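Local coordinates for flagellar brake protein YcgR (Escherichia coli K-12, PDB 5Y6H) that acts as a c-di-GMP-dependent flagellar brake, binding components of the flagellar motor and slowing it so that swimming and swarming decrease, at residues D49-D54 against F100-P105. Residues are numbered along the deposited sequence; the frame is centred on the assembly and turned at random.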
loop_
_atom_site.group_PDB
_atom_site.type_symbol
_atom_site.label_atom_id
_atom_site.label_comp_id
_atom_site.label_asym_id
_atom_site.label_seq_id
_atom_site.Cartn_x
_atom_site.Cartn_y
_atom_site.Cartn_z
ATOM N N ASP A 49 1.250 4.121 12.929
ATOM C CA ASP A 49 0.042 3.347 13.149
ATOM C C ASP A 49 -0.912 3.314 11.961
ATOM O O ASP A 49 -1.903 2.577 12.018
ATOM C CB ASP A 49 -0.710 3.882 14.377
ATOM C CG ASP A 49 0.050 3.657 15.669
ATOM O OD1 ASP A 49 -0.055 4.510 16.575
ATOM O OD2 ASP A 49 0.752 2.630 15.777
ATOM N N LYS A 50 -0.651 4.063 10.887
ATOM C CA LYS A 50 -1.647 4.120 9.823
ATOM C C LYS A 50 -1.015 4.477 8.483
ATOM O O LYS A 50 -0.008 5.188 8.415
ATOM C CB LYS A 50 -2.760 5.120 10.171
ATOM C CG LYS A 50 -2.609 6.492 9.534
ATOM C CD LYS A 50 -3.780 7.397 9.888
ATOM C CE LYS A 50 -3.314 8.822 10.140
ATOM N NZ LYS A 50 -4.459 9.753 10.345
ATOM N N LEU A 51 -1.626 3.957 7.420
ATOM C CA LEU A 51 -1.358 4.347 6.042
ATOM C C LEU A 51 -2.631 4.938 5.455
ATOM O O LEU A 51 -3.716 4.374 5.622
ATOM C CB LEU A 51 -0.937 3.151 5.173
ATOM C CG LEU A 51 0.425 2.468 5.287
ATOM C CD1 LEU A 51 0.602 1.812 6.640
ATOM C CD2 LEU A 51 0.576 1.436 4.167
ATOM N N VAL A 52 -2.500 6.060 4.752
ATOM C CA VAL A 52 -3.616 6.674 4.035
ATOM C C VAL A 52 -3.338 6.538 2.546
ATOM O O VAL A 52 -2.296 6.997 2.064
ATOM C CB VAL A 52 -3.809 8.145 4.430
ATOM C CG1 VAL A 52 -5.052 8.711 3.764
ATOM C CG2 VAL A 52 -3.904 8.284 5.940
ATOM N N LEU A 53 -4.265 5.914 1.816
ATOM C CA LEU A 53 -4.090 5.607 0.401
ATOM C C LEU A 53 -5.153 6.310 -0.434
ATOM O O LEU A 53 -6.319 6.386 -0.035
ATOM C CB LEU A 53 -4.162 4.092 0.154
ATOM C CG LEU A 53 -3.257 3.215 1.023
ATOM C CD1 LEU A 53 -3.633 1.746 0.897
ATOM C CD2 LEU A 53 -1.790 3.422 0.656
ATOM N N ASP A 54 -4.752 6.804 -1.604
ATOM C CA ASP A 54 -5.680 7.489 -2.495
ATOM C C ASP A 54 -6.709 6.521 -3.075
ATOM O O ASP A 54 -6.418 5.350 -3.340
ATOM C CB ASP A 54 -4.914 8.172 -3.634
ATOM C CG ASP A 54 -5.702 9.296 -4.289
ATOM O OD1 ASP A 54 -6.737 9.717 -3.730
ATOM O OD2 ASP A 54 -5.287 9.761 -5.373
ATOM N N PHE A 100 -8.541 5.543 1.387
ATOM C CA PHE A 100 -8.445 4.297 2.136
ATOM C C PHE A 100 -7.535 4.498 3.340
ATOM O O PHE A 100 -6.521 5.199 3.258
ATOM C CB PHE A 100 -7.883 3.154 1.284
ATOM C CG PHE A 100 -8.620 2.907 -0.006
ATOM C CD1 PHE A 100 -9.900 2.366 -0.007
ATOM C CD2 PHE A 100 -8.006 3.169 -1.223
ATOM C CE1 PHE A 100 -10.570 2.124 -1.203
ATOM C CE2 PHE A 100 -8.664 2.927 -2.421
ATOM C CZ PHE A 100 -9.949 2.400 -2.412
ATOM N N ILE A 101 -7.885 3.857 4.453
ATOM C CA ILE A 101 -7.007 3.776 5.613
ATOM C C ILE A 101 -6.739 2.308 5.914
ATOM O O ILE A 101 -7.647 1.472 5.851
ATOM C CB ILE A 101 -7.589 4.498 6.851
ATOM C CG1 ILE A 101 -6.660 4.330 8.057
ATOM C CG2 ILE A 101 -8.992 4.000 7.177
ATOM C CD1 ILE A 101 -6.994 5.246 9.225
ATOM N N THR A 102 -5.481 1.997 6.208
ATOM C CA THR A 102 -5.096 0.677 6.684
ATOM C C THR A 102 -3.930 0.861 7.651
ATOM O O THR A 102 -3.596 1.987 8.034
ATOM C CB THR A 102 -4.789 -0.251 5.501
ATOM O OG1 THR A 102 -4.698 -1.607 5.958
ATOM C CG2 THR A 102 -3.500 0.151 4.794
ATOM N N VAL A 103 -3.323 -0.240 8.073
ATOM C CA VAL A 103 -2.257 -0.193 9.072
ATOM C C VAL A 103 -1.032 -0.876 8.483
ATOM O O VAL A 103 -1.140 -1.651 7.517
ATOM C CB VAL A 103 -2.695 -0.834 10.409
ATOM C CG1 VAL A 103 -3.941 -0.134 10.944
ATOM C CG2 VAL A 103 -2.935 -2.319 10.242
ATOM N N PRO A 104 0.156 -0.594 9.019
ATOM C CA PRO A 104 1.387 -1.181 8.468
ATOM C C PRO A 104 1.345 -2.698 8.503
ATOM O O PRO A 104 0.846 -3.298 9.466
ATOM C CB PRO A 104 2.486 -0.630 9.389
ATOM C CG PRO A 104 1.938 0.652 9.896
ATOM C CD PRO A 104 0.452 0.435 10.036
ATOM N N PRO A 105 1.862 -3.352 7.458
ATOM C CA PRO A 105 1.876 -4.810 7.452
ATOM C C PRO A 105 2.941 -5.335 8.394
ATOM O O PRO A 105 3.921 -4.637 8.700
ATOM C CB PRO A 105 2.213 -5.146 5.987
ATOM C CG PRO A 105 3.121 -4.010 5.593
ATOM C CD PRO A 105 2.528 -2.786 6.273
#
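Strand 50-54 and the end of strand 97-102 run antiparallel, with Leu-51 facing Thr-102 and Leu-53 facing Phe-100 as hydrogen-bonded pairs and Val-52 facing Ile-101 as the non-hydrogen-bonded pair between them. Each hydrogen-bonded pair closes a two-bond ring: Thr-102 N gives to Leu-51 O at 3.0 Å and Leu-51 N to Thr-102 O at 2.9 Å, while Leu-53 N to Phe-100 O and Phe-100 N to Leu-53 O are both 2.8 Å. Weaker CA-H...O contacts accompany the N-H bonds at the carbonyl oxygens of Leu-51, Thr-102 and Phe-100.

Leu-51, Leu-53, Phe-100 and Thr-102 share one face of the sheet. With CG anti to its carbonyl carbon (chi1 -72°), Leu-51 leans CD1 across onto the Pro-104 ring, 3.4 Å from Pro-104 N, with CG and CD of the proline also against it. Thr-102 turns OG1 to the carbonyl O of Gln-88 and lays its methyl CG2 on Leu-51 CB. Phe-100 sets its CB against Leu-53 CB and brings its ring beside Asp-54, whose carbonyl O lies near the ring plane at the CD2-CE2 edge, 3.4 Å from both CD2 and CE2. In the YcgR N-terminal (PilZN) domain, the part of the protein involved in FliG binding, this pairing joins two inner strands of a long antiparallel sheet: strand 37-47 flanks 50-54, and strand 90-94 flanks 97-102. Helix 59-67 packs on Phe-100 through Asn-62 and Leu-66, and Leu-51 also packs on Phe-84 of strand 80-86.

On the opposite face, Ile-101 CD1 touches the aliphatic CD of Lys-50 at 3.9 Å, the two side chains crossing at a slant. Val-52, on the same face as Ile-101, touches Tyr-94 of strand 90-94. Beyond the paired residues, Val-103 lays CG1 against Asp-49 O.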